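PDB 1POI: glutaconate coenzyme a-transferase from Acidaminococcus fermentans, which catalyses the transfer of coenzyme A from acetyl-CoA to (R)-2-hydroxyglutarate and related acids such as glutaconate. Local coordinates for residues K303-P306 / G307-Y310; N292-A296 / T297-N301; E213-D217 / E218-R222. One frame throughout, in Å; residues are numbered along the deposited sequence.

The three contacts are local elements that follow one another along the chain: 213-217/218-222, then 292-296/297-301, then 303-306/307-310. Each centre lies about 24 or 25 Å from the centre of the chain, so all are peripheral, and what unites them is subunit assembly. Contacts 1 and 2 adjoin in sequence, with centres about 18 Å apart. Within one chain, contacts 1 and 3 do not touch, their nearest atoms being about 11 Å apart. Across the interface they meet: Pro306 packs on Glu213 and Ile215 of the second subunit, and Gly307 on its Glu219. Contact 2 faces its own counterpart there, through reciprocal Asn292-Thr297 hydrogen bonds.

Contact 1 (K303-P306 / G307-Y310); sequences KVVP and GLGY
Val305 and Leu308 are the end residues of a tight reversal, in which 303-306 and 307-310 run 156° apart. Leu308 N donates to Val305 O at 2.8 Å, closing a type II beta turn with Pro306 and Gly307 at its two central positions. Proline suits the first because its ring fixes phi. Glycine suits the second because phi is positive there, and a CB would strike the preceding carbonyl oxygen. Val305 O takes a second bond, from Gly309 N at 2.9 Å, and the two donors come from opposite faces of its carbonyl plane, so this one oxygen grips two successive N-H groups. Gly309 also has a positive phi that calls for glycine. Below the turn, Val305 N donates to Tyr310 O at 2.7 Å, and Val304 CA adds a CA-H...O contact to that same oxygen at 3.4 Å.

The side chains of Val305 and Leu308 lie side by side and point the same way. With CG1 anti to the backbone N (chi1 174°), Val305 sets this methyl 4.0 Å from Leu308 CD1. Leu308 CB in turn sits over the centre of one face of the Tyr310 ring, whose hydroxyl is hydrogen-bonded to the backbone of a chain of another protein.

This hairpin-like loop follows helix 296-300, and its turn rests on the second subunit, where Val305 packs on Ile214 of strand 213-214.

Contact 2 (N292-A296 / T297-N301); sequences NKLGA and TRLIN
With CG of Arg298 opposite the backbone N (chi1 172°) and its chain extended as far as NE, the arginine reaches back over Leu294. There the leucine, with CG opposite its own carbonyl carbon (chi1 -74°), offers one methyl to each partner. Leu294 CD2 lies 3.8 Å above one face of the Arg298 guanidinium, toward its rim, while Leu294 CD1 meets Leu299 CD2 at 3.7 Å, these two side chains crossing at about a right angle. A water at the guanidinium edge, in its plane, links the groups further: it donates to Leu294 O (2.7 Å) and accepts from Arg298 NH1 (3.1 Å). Asp256 holds the other terminal nitrogen in a salt bridge.

Ala296 O starts the next helix, accepting in its carbonyl plane from Ile300 N at 3.2 Å and from above that plane from Leu299 N at 2.9 Å. A small alanine suits this position, for Asn292 of the second subunit packs on it.

Gly295 does double duty: its positive phi, which favours glycine, ends helix 287-294, and it is also the N-cap of helix 296-300. The arrangement is a helix-to-helix junction in which one glycine both terminates the first helix and caps the second.

Contact 3 (E213-D217 / E218-R222); sequences EIISD and EEIRR
A serine N-cap opens the short, weakly bonded helix 217-221, and Ser216 OG accepts from Glu219 N at 3.1 Å. The hydroxyl gets there because chi1 is 71°, which places OG between the backbone N and the carbonyl carbon and turns it back over the first helical turn. Ser216 O accepts from Ile220 N at 3.2 Å in a nearly straight bond (167° at the hydrogen). Replacing this serine by alanine would probably leave Glu219 N without its capping acceptor and let the first turn fray.

Beside the cap, Ile215 CD1 touches Ile220 CB at 3.7 Å, the two side chains crossing at about a right angle; Glu219 CG lies against Ile215 too. Apolar isoleucine suits both buried places. Acidic Asp217, Glu218 and Glu219 fill the first turn, where negative charge would be expected to suit the positive end of the helix dipole.

Farther along, Arg222 gathers two of them. Glu219 OE1 lies in the plane of the guanidinium, at its edge, 3.3 Å from Arg222 NH1 in a weakly bonded salt bridge, whereas Glu218 lays CG over the group's face and pairs by charge alone. The Arg222 NH2 group also forms a salt bridge with Glu218 of a third subunit. Arg221 runs past Asp217 O to a salt bridge with Asp185.

The contact of Ile215, just before the N-cap, with Ile220, four residues after the cap, is a hydrophobic staple, here beside a serine N-cap.

Contact 1 (K303-P306 / G307-Y310)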
ATOM      1  N   LYS A 303      -6.461  16.446  11.946  1.00 15.73           N
ATOM      2  CA  LYS A 303      -6.073  15.360  11.075  1.00 20.68           C
ATOM      3  C   LYS A 303      -5.814  15.711   9.618  1.00 22.35           C
ATOM      4  O   LYS A 303      -6.407  16.623   9.041  1.00 25.14           O
ATOM      5  CB  LYS A 303      -7.056  14.199  11.197  1.00 23.24           C
ATOM      6  CG  LYS A 303      -6.987  13.551  12.587  1.00 32.70           C
ATOM      7  CD  LYS A 303      -7.926  12.363  12.749  1.00 35.89           C
ATOM      8  CE  LYS A 303      -7.950  11.938  14.208  1.00 40.41           C
ATOM      9  NZ  LYS A 303      -9.037  10.962  14.513  1.00 45.25           N
ATOM     10  N   VAL A 304      -4.851  15.002   9.053  1.00 20.92           N
ATOM     11  CA  VAL A 304      -4.439  15.174   7.671  1.00 16.41           C
ATOM     12  C   VAL A 304      -5.486  14.568   6.714  1.00 15.66           C
ATOM     13  O   VAL A 304      -6.129  13.554   7.035  1.00 15.77           O
ATOM     14  CB  VAL A 304      -3.020  14.519   7.501  1.00 14.67           C
ATOM     15  CG1 VAL A 304      -2.918  13.635   6.263  1.00 13.20           C
ATOM     16  CG2 VAL A 304      -1.958  15.583   7.515  1.00  7.07           C
ATOM     17  N   VAL A 305      -5.697  15.223   5.570  1.00 13.88           N
ATOM     18  CA  VAL A 305      -6.641  14.747   4.548  1.00 12.20           C
ATOM     19  C   VAL A 305      -5.825  13.995   3.499  1.00 11.88           C
ATOM     20  O   VAL A 305      -4.946  14.596   2.843  1.00 14.00           O
ATOM     21  CB  VAL A 305      -7.378  15.941   3.854  1.00 14.73           C
ATOM     22  CG1 VAL A 305      -8.250  15.437   2.693  1.00  8.64           C
ATOM     23  CG2 VAL A 305      -8.231  16.723   4.885  1.00  9.64           C
ATOM     24  N   PRO A 306      -6.050  12.671   3.359  1.00  8.11           N
ATOM     25  CA  PRO A 306      -5.342  11.831   2.394  1.00  9.71           C
ATOM     26  C   PRO A 306      -5.378  12.524   1.063  1.00 11.64           C
ATOM     27  O   PRO A 306      -6.407  13.051   0.677  1.00 16.93           O
ATOM     28  CB  PRO A 306      -6.189  10.570   2.360  1.00  7.92           C
ATOM     29  CG  PRO A 306      -6.605  10.446   3.723  1.00 11.00           C
ATOM     30  CD  PRO A 306      -7.050  11.870   4.065  1.00  9.70           C
ATOM     31  N   GLY A 307      -4.257  12.564   0.372  1.00 13.41           N
ATOM     32  CA  GLY A 307      -4.239  13.243  -0.906  1.00 16.17           C
ATOM     33  C   GLY A 307      -3.680  14.639  -0.765  1.00 17.48           C
ATOM     34  O   GLY A 307      -2.958  15.124  -1.644  1.00 20.90           O
ATOM     35  N   LEU A 308      -4.004  15.300   0.337  1.00 15.81           N
ATOM     36  CA  LEU A 308      -3.491  16.640   0.554  1.00 18.08           C
ATOM     37  C   LEU A 308      -2.272  16.639   1.474  1.00 18.31           C
ATOM     38  O   LEU A 308      -1.335  17.422   1.299  1.00 17.73           O
ATOM     39  CB  LEU A 308      -4.583  17.533   1.121  1.00 23.25           C
ATOM     40  CG  LEU A 308      -5.704  17.913   0.163  1.00 23.51           C
ATOM     41  CD1 LEU A 308      -6.753  18.700   0.918  1.00 25.40           C
ATOM     42  CD2 LEU A 308      -5.129  18.709  -0.987  1.00 22.82           C
ATOM     43  N   GLY A 309      -2.293  15.785   2.482  1.00 16.52           N
ATOM     44  CA  GLY A 309      -1.153  15.744   3.368  1.00 19.53           C
ATOM     45  C   GLY A 309      -1.254  16.742   4.499  1.00 19.62           C
ATOM     46  O   GLY A 309      -0.424  16.742   5.393  1.00 21.26           O
ATOM     47  N   TYR A 310      -2.245  17.619   4.444  1.00 20.56           N
ATOM     48  CA  TYR A 310      -2.460  18.582   5.502  1.00 18.59           C
ATOM     49  C   TYR A 310      -3.953  18.631   5.835  1.00 20.88           C
ATOM     50  O   TYR A 310      -4.719  17.761   5.407  1.00 21.52           O
ATOM     51  CB  TYR A 310      -1.878  19.945   5.152  1.00 18.50           C
ATOM     52  CG  TYR A 310      -2.256  20.516   3.808  1.00 22.88           C
ATOM     53  CD1 TYR A 310      -3.534  21.008   3.571  1.00 23.05           C
ATOM     54  CD2 TYR A 310      -1.304  20.655   2.798  1.00 26.96           C
ATOM     55  CE1 TYR A 310      -3.854  21.641   2.362  1.00 26.18           C
ATOM     56  CE2 TYR A 310      -1.613  21.291   1.586  1.00 28.36           C
ATOM     57  CZ  TYR A 310      -2.891  21.784   1.379  1.00 25.83           C
ATOM     58  OH  TYR A 310      -3.191  22.473   0.221  1.00 25.45           O
TER

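Contact 2 (N292-A296 / T297-N301)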
ATOM      1  N   ASN A 292      -6.551  15.477  27.237  1.00 16.38           N
ATOM      2  CA  ASN A 292      -7.886  15.706  27.725  1.00 14.23           C
ATOM      3  C   ASN A 292      -8.203  17.189  27.867  1.00 15.13           C
ATOM      4  O   ASN A 292      -9.281  17.645  27.487  1.00 13.08           O
ATOM      5  CB  ASN A 292      -8.107  14.910  28.992  1.00 10.97           C
ATOM      6  CG  ASN A 292      -8.380  13.459  28.700  1.00 11.95           C
ATOM      7  OD1 ASN A 292      -8.638  13.098  27.562  1.00 22.14           O
ATOM      8  ND2 ASN A 292      -8.349  12.620  29.716  1.00 11.54           N
ATOM      9  N   LYS A 293      -7.218  17.954  28.311  1.00 16.86           N
ATOM     10  CA  LYS A 293      -7.383  19.391  28.468  1.00 17.07           C
ATOM     11  C   LYS A 293      -7.780  19.943  27.113  1.00 16.09           C
ATOM     12  O   LYS A 293      -8.710  20.730  27.017  1.00 21.58           O
ATOM     13  CB  LYS A 293      -6.068  20.025  28.929  1.00 19.16           C
ATOM     14  CG  LYS A 293      -6.128  21.517  29.123  1.00 21.41           C
ATOM     15  CD  LYS A 293      -5.743  21.934  30.547  1.00 19.95           C
ATOM     16  CE  LYS A 293      -6.019  23.419  30.767  1.00 20.98           C
ATOM     17  NZ  LYS A 293      -5.258  24.259  29.781  1.00 21.10           N
ATOM     18  N   LEU A 294      -7.074  19.516  26.072  1.00 15.69           N
ATOM     19  CA  LEU A 294      -7.352  19.941  24.704  1.00 13.01           C
ATOM     20  C   LEU A 294      -8.760  19.536  24.254  1.00 13.54           C
ATOM     21  O   LEU A 294      -9.483  20.343  23.666  1.00 13.20           O
ATOM     22  CB  LEU A 294      -6.325  19.357  23.743  1.00  9.19           C
ATOM     23  CG  LEU A 294      -4.949  20.003  23.817  1.00 11.13           C
ATOM     24  CD1 LEU A 294      -4.027  19.267  22.907  1.00 10.90           C
ATOM     25  CD2 LEU A 294      -5.016  21.478  23.438  1.00  5.29           C
ATOM     26  N   GLY A 295      -9.159  18.301  24.542  1.00 11.29           N
ATOM     27  CA  GLY A 295     -10.488  17.867  24.157  1.00 10.02           C
ATOM     28  C   GLY A 295     -10.459  17.085  22.861  1.00 11.54           C
ATOM     29  O   GLY A 295      -9.663  17.400  21.965  1.00  7.82           O
ATOM     30  N   ALA A 296     -11.366  16.103  22.765  1.00 11.83           N
ATOM     31  CA  ALA A 296     -11.509  15.203  21.624  1.00 10.82           C
ATOM     32  C   ALA A 296     -11.628  15.874  20.273  1.00 14.54           C
ATOM     33  O   ALA A 296     -10.678  15.841  19.492  1.00 21.51           O
ATOM     34  CB  ALA A 296     -12.689  14.255  21.831  1.00  7.29           C
ATOM     35  N   THR A 297     -12.751  16.529  19.993  1.00 13.17           N
ATOM     36  CA  THR A 297     -12.924  17.133  18.669  1.00 12.02           C
ATOM     37  C   THR A 297     -11.763  18.027  18.209  1.00 10.03           C
ATOM     38  O   THR A 297     -11.382  17.999  17.048  1.00 15.11           O
ATOM     39  CB  THR A 297     -14.319  17.860  18.489  1.00 11.14           C
ATOM     40  OG1 THR A 297     -14.328  19.120  19.173  1.00 12.05           O
ATOM     41  CG2 THR A 297     -15.461  17.001  19.029  1.00  3.55           C
ATOM     42  N   ARG A 298     -11.122  18.710  19.141  1.00  8.27           N
ATOM     43  CA  ARG A 298     -10.030  19.610  18.814  1.00  8.13           C
ATOM     44  C   ARG A 298      -8.893  18.897  18.151  1.00 10.57           C
ATOM     45  O   ARG A 298      -8.253  19.452  17.266  1.00 11.27           O
ATOM     46  CB  ARG A 298      -9.502  20.309  20.072  1.00  9.49           C
ATOM     47  CG  ARG A 298      -8.245  21.108  19.805  1.00  9.47           C
ATOM     48  CD  ARG A 298      -7.931  22.170  20.847  1.00  4.76           C
ATOM     49  NE  ARG A 298      -6.958  23.096  20.276  1.00  8.81           N
ATOM     50  CZ  ARG A 298      -6.618  24.260  20.818  1.00 12.06           C
ATOM     51  NH1 ARG A 298      -7.176  24.651  21.958  1.00 12.67           N
ATOM     52  NH2 ARG A 298      -5.713  25.036  20.222  1.00 11.57           N
ATOM     53  N   LEU A 299      -8.601  17.690  18.626  1.00 12.67           N
ATOM     54  CA  LEU A 299      -7.509  16.882  18.080  1.00 12.59           C
ATOM     55  C   LEU A 299      -7.892  16.318  16.725  1.00 14.64           C
ATOM     56  O   LEU A 299      -7.097  16.356  15.772  1.00 16.72           O
ATOM     57  CB  LEU A 299      -7.145  15.761  19.057  1.00  9.11           C
ATOM     58  CG  LEU A 299      -6.618  16.281  20.406  1.00  6.21           C
ATOM     59  CD1 LEU A 299      -6.366  15.112  21.308  1.00  2.00           C
ATOM     60  CD2 LEU A 299      -5.370  17.157  20.215  1.00  2.00           C
ATOM     61  N   ILE A 300      -9.134  15.840  16.648  1.00 15.77           N
ATOM     62  CA  ILE A 300      -9.722  15.265  15.432  1.00 12.14           C
ATOM     63  C   ILE A 300      -9.679  16.251  14.267  1.00 12.54           C
ATOM     64  O   ILE A 300      -9.365  15.877  13.136  1.00 14.39           O
ATOM     65  CB  ILE A 300     -11.182  14.871  15.668  1.00  8.98           C
ATOM     66  CG1 ILE A 300     -11.243  13.677  16.621  1.00  7.07           C
ATOM     67  CG2 ILE A 300     -11.862  14.570  14.349  1.00 13.08           C
ATOM     68  CD1 ILE A 300     -12.636  13.096  16.823  1.00  5.53           C
ATOM     69  N   ASN A 301      -9.945  17.520  14.539  1.00 10.22           N
ATOM     70  CA  ASN A 301      -9.944  18.517  13.473  1.00 12.35           C
ATOM     71  C   ASN A 301      -8.578  18.958  13.017  1.00 10.40           C
ATOM     72  O   ASN A 301      -8.444  19.954  12.315  1.00  8.97           O
ATOM     73  CB  ASN A 301     -10.788  19.730  13.868  1.00 15.95           C
ATOM     74  CG  ASN A 301     -12.176  19.338  14.340  1.00 22.98           C
ATOM     75  OD1 ASN A 301     -12.858  20.119  14.996  1.00 31.32           O
ATOM     76  ND2 ASN A 301     -12.599  18.115  14.022  1.00 27.02           N
TER
HETATM   77  O   HOH W   1      -9.378  22.984  23.418  1.00 16.37           O

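Contact 3 (E213-D217 / E218-R222)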
ATOM      1  N   GLU A 213       2.277   5.459  17.876  1.00 11.47           N
ATOM      2  CA  GLU A 213       1.829   4.107  18.120  1.00 13.35           C
ATOM      3  C   GLU A 213       2.978   3.130  18.158  1.00 10.22           C
ATOM      4  O   GLU A 213       4.052   3.390  17.631  1.00  9.84           O
ATOM      5  CB  GLU A 213       0.805   3.677  17.091  1.00 20.45           C
ATOM      6  CG  GLU A 213       1.219   3.972  15.680  1.00 25.76           C
ATOM      7  CD  GLU A 213       0.172   3.547  14.688  1.00 27.80           C
ATOM      8  OE1 GLU A 213      -0.640   2.648  15.029  1.00 23.30           O
ATOM      9  OE2 GLU A 213       0.178   4.125  13.573  1.00 30.25           O
ATOM     10  N   ILE A 214       2.706   1.993  18.774  1.00  8.95           N
ATOM     11  CA  ILE A 214       3.655   0.924  18.953  1.00 11.51           C
ATOM     12  C   ILE A 214       3.089  -0.311  18.267  1.00 15.17           C
ATOM     13  O   ILE A 214       1.925  -0.668  18.494  1.00 17.66           O
ATOM     14  CB  ILE A 214       3.833   0.631  20.503  1.00 11.49           C
ATOM     15  CG1 ILE A 214       4.466   1.849  21.201  1.00 12.17           C
ATOM     16  CG2 ILE A 214       4.643  -0.647  20.748  1.00  5.34           C
ATOM     17  CD1 ILE A 214       4.715   1.670  22.685  1.00 12.86           C
ATOM     18  N   ILE A 215       3.888  -0.938  17.407  1.00 17.22           N
ATOM     19  CA  ILE A 215       3.471  -2.173  16.730  1.00 18.01           C
ATOM     20  C   ILE A 215       4.443  -3.308  17.089  1.00 18.92           C
ATOM     21  O   ILE A 215       5.601  -3.055  17.469  1.00 18.65           O
ATOM     22  CB  ILE A 215       3.385  -2.023  15.186  1.00 18.06           C
ATOM     23  CG1 ILE A 215       4.496  -1.122  14.655  1.00 16.07           C
ATOM     24  CG2 ILE A 215       2.019  -1.472  14.779  1.00 20.66           C
ATOM     25  CD1 ILE A 215       4.617  -1.176  13.155  1.00 13.48           C
ATOM     26  N   SER A 216       3.974  -4.548  16.984  1.00 16.30           N
ATOM     27  CA  SER A 216       4.789  -5.701  17.312  1.00 15.04           C
ATOM     28  C   SER A 216       6.042  -5.743  16.485  1.00 20.06           C
ATOM     29  O   SER A 216       6.099  -5.164  15.404  1.00 23.80           O
ATOM     30  CB  SER A 216       4.013  -6.991  17.093  1.00 15.40           C
ATOM     31  OG  SER A 216       3.807  -7.255  15.720  1.00 15.81           O
ATOM     32  N   ASP A 217       7.036  -6.476  16.968  1.00 24.84           N
ATOM     33  CA  ASP A 217       8.296  -6.591  16.253  1.00 25.11           C
ATOM     34  C   ASP A 217       8.048  -7.342  14.988  1.00 24.87           C
ATOM     35  O   ASP A 217       8.552  -6.940  13.948  1.00 27.45           O
ATOM     36  CB  ASP A 217       9.350  -7.325  17.071  1.00 26.65           C
ATOM     37  CG  ASP A 217       9.786  -6.550  18.286  1.00 25.56           C
ATOM     38  OD1 ASP A 217      10.070  -5.329  18.176  1.00 21.15           O
ATOM     39  OD2 ASP A 217       9.843  -7.190  19.350  1.00 28.75           O
ATOM     40  N   GLU A 218       7.260  -8.413  15.063  1.00 24.99           N
ATOM     41  CA  GLU A 218       6.944  -9.185  13.863  1.00 27.32           C
ATOM     42  C   GLU A 218       6.390  -8.262  12.762  1.00 25.60           C
ATOM     43  O   GLU A 218       6.874  -8.276  11.637  1.00 27.56           O
ATOM     44  CB  GLU A 218       5.962 -10.323  14.154  1.00 29.20           C
ATOM     45  CG  GLU A 218       5.338 -10.883  12.865  1.00 41.01           C
ATOM     46  CD  GLU A 218       4.783 -12.302  12.992  1.00 46.91           C
ATOM     47  OE1 GLU A 218       3.913 -12.546  13.863  1.00 50.72           O
ATOM     48  OE2 GLU A 218       5.209 -13.174  12.190  1.00 50.60           O
ATOM     49  N   GLU A 219       5.460  -7.390  13.133  1.00 23.94           N
ATOM     50  CA  GLU A 219       4.824  -6.450  12.218  1.00 19.78           C
ATOM     51  C   GLU A 219       5.725  -5.411  11.527  1.00 17.89           C
ATOM     52  O   GLU A 219       5.669  -5.232  10.309  1.00 21.36           O
ATOM     53  CB  GLU A 219       3.696  -5.736  12.971  1.00 19.63           C
ATOM     54  CG  GLU A 219       2.874  -4.769  12.140  1.00 17.52           C
ATOM     55  CD  GLU A 219       2.148  -5.443  10.986  1.00 18.67           C
ATOM     56  OE1 GLU A 219       1.928  -6.679  11.015  1.00 13.67           O
ATOM     57  OE2 GLU A 219       1.792  -4.721  10.037  1.00 19.27           O
ATOM     58  N   ILE A 220       6.532  -4.706  12.301  1.00 14.25           N
ATOM     59  CA  ILE A 220       7.405  -3.656  11.772  1.00 12.69           C
ATOM     60  C   ILE A 220       8.516  -4.157  10.838  1.00 12.73           C
ATOM     61  O   ILE A 220       9.198  -3.375  10.158  1.00  7.57           O
ATOM     62  CB  ILE A 220       7.979  -2.801  12.956  1.00 12.39           C
ATOM     63  CG1 ILE A 220       8.490  -1.458  12.457  1.00 15.20           C
ATOM     64  CG2 ILE A 220       9.095  -3.527  13.649  1.00 11.92           C
ATOM     65  CD1 ILE A 220       8.432  -0.370  13.517  1.00 14.29           C
ATOM     66  N   ARG A 221       8.680  -5.470  10.789  1.00 13.79           N
ATOM     67  CA  ARG A 221       9.695  -6.062   9.945  1.00 18.28           C
ATOM     68  C   ARG A 221       9.119  -6.572   8.643  1.00 23.21           C
ATOM     69  O   ARG A 221       9.868  -6.815   7.694  1.00 25.83           O
ATOM     70  CB  ARG A 221      10.395  -7.184  10.686  1.00 18.99           C
ATOM     71  CG  ARG A 221      11.279  -6.671  11.769  1.00 20.67           C
ATOM     72  CD  ARG A 221      11.431  -7.666  12.898  1.00 25.25           C
ATOM     73  NE  ARG A 221      11.971  -6.968  14.064  1.00 30.39           N
ATOM     74  CZ  ARG A 221      13.201  -6.469  14.117  1.00 33.60           C
ATOM     75  NH1 ARG A 221      14.024  -6.606  13.082  1.00 34.52           N
ATOM     76  NH2 ARG A 221      13.578  -5.755  15.163  1.00 34.07           N
ATOM     77  N   ARG A 222       7.792  -6.719   8.594  1.00 25.81           N
ATOM     78  CA  ARG A 222       7.088  -7.178   7.395  1.00 27.36           C
ATOM     79  C   ARG A 222       7.536  -6.419   6.127  1.00 25.78           C
ATOM     80  O   ARG A 222       7.476  -6.965   5.030  1.00 31.17           O
ATOM     81  CB  ARG A 222       5.568  -7.059   7.586  1.00 30.79           C
ATOM     82  CG  ARG A 222       4.838  -8.378   7.823  1.00 33.43           C
ATOM     83  CD  ARG A 222       5.358  -9.114   9.041  1.00 41.11           C
ATOM     84  NE  ARG A 222       4.759 -10.442   9.205  1.00 49.33           N
ATOM     85  CZ  ARG A 222       3.510 -10.669   9.615  1.00 54.28           C
ATOM     86  NH1 ARG A 222       2.699  -9.657   9.914  1.00 57.76           N
ATOM     87  NH2 ARG A 222       3.048 -11.914   9.679  1.00 54.33           N
TER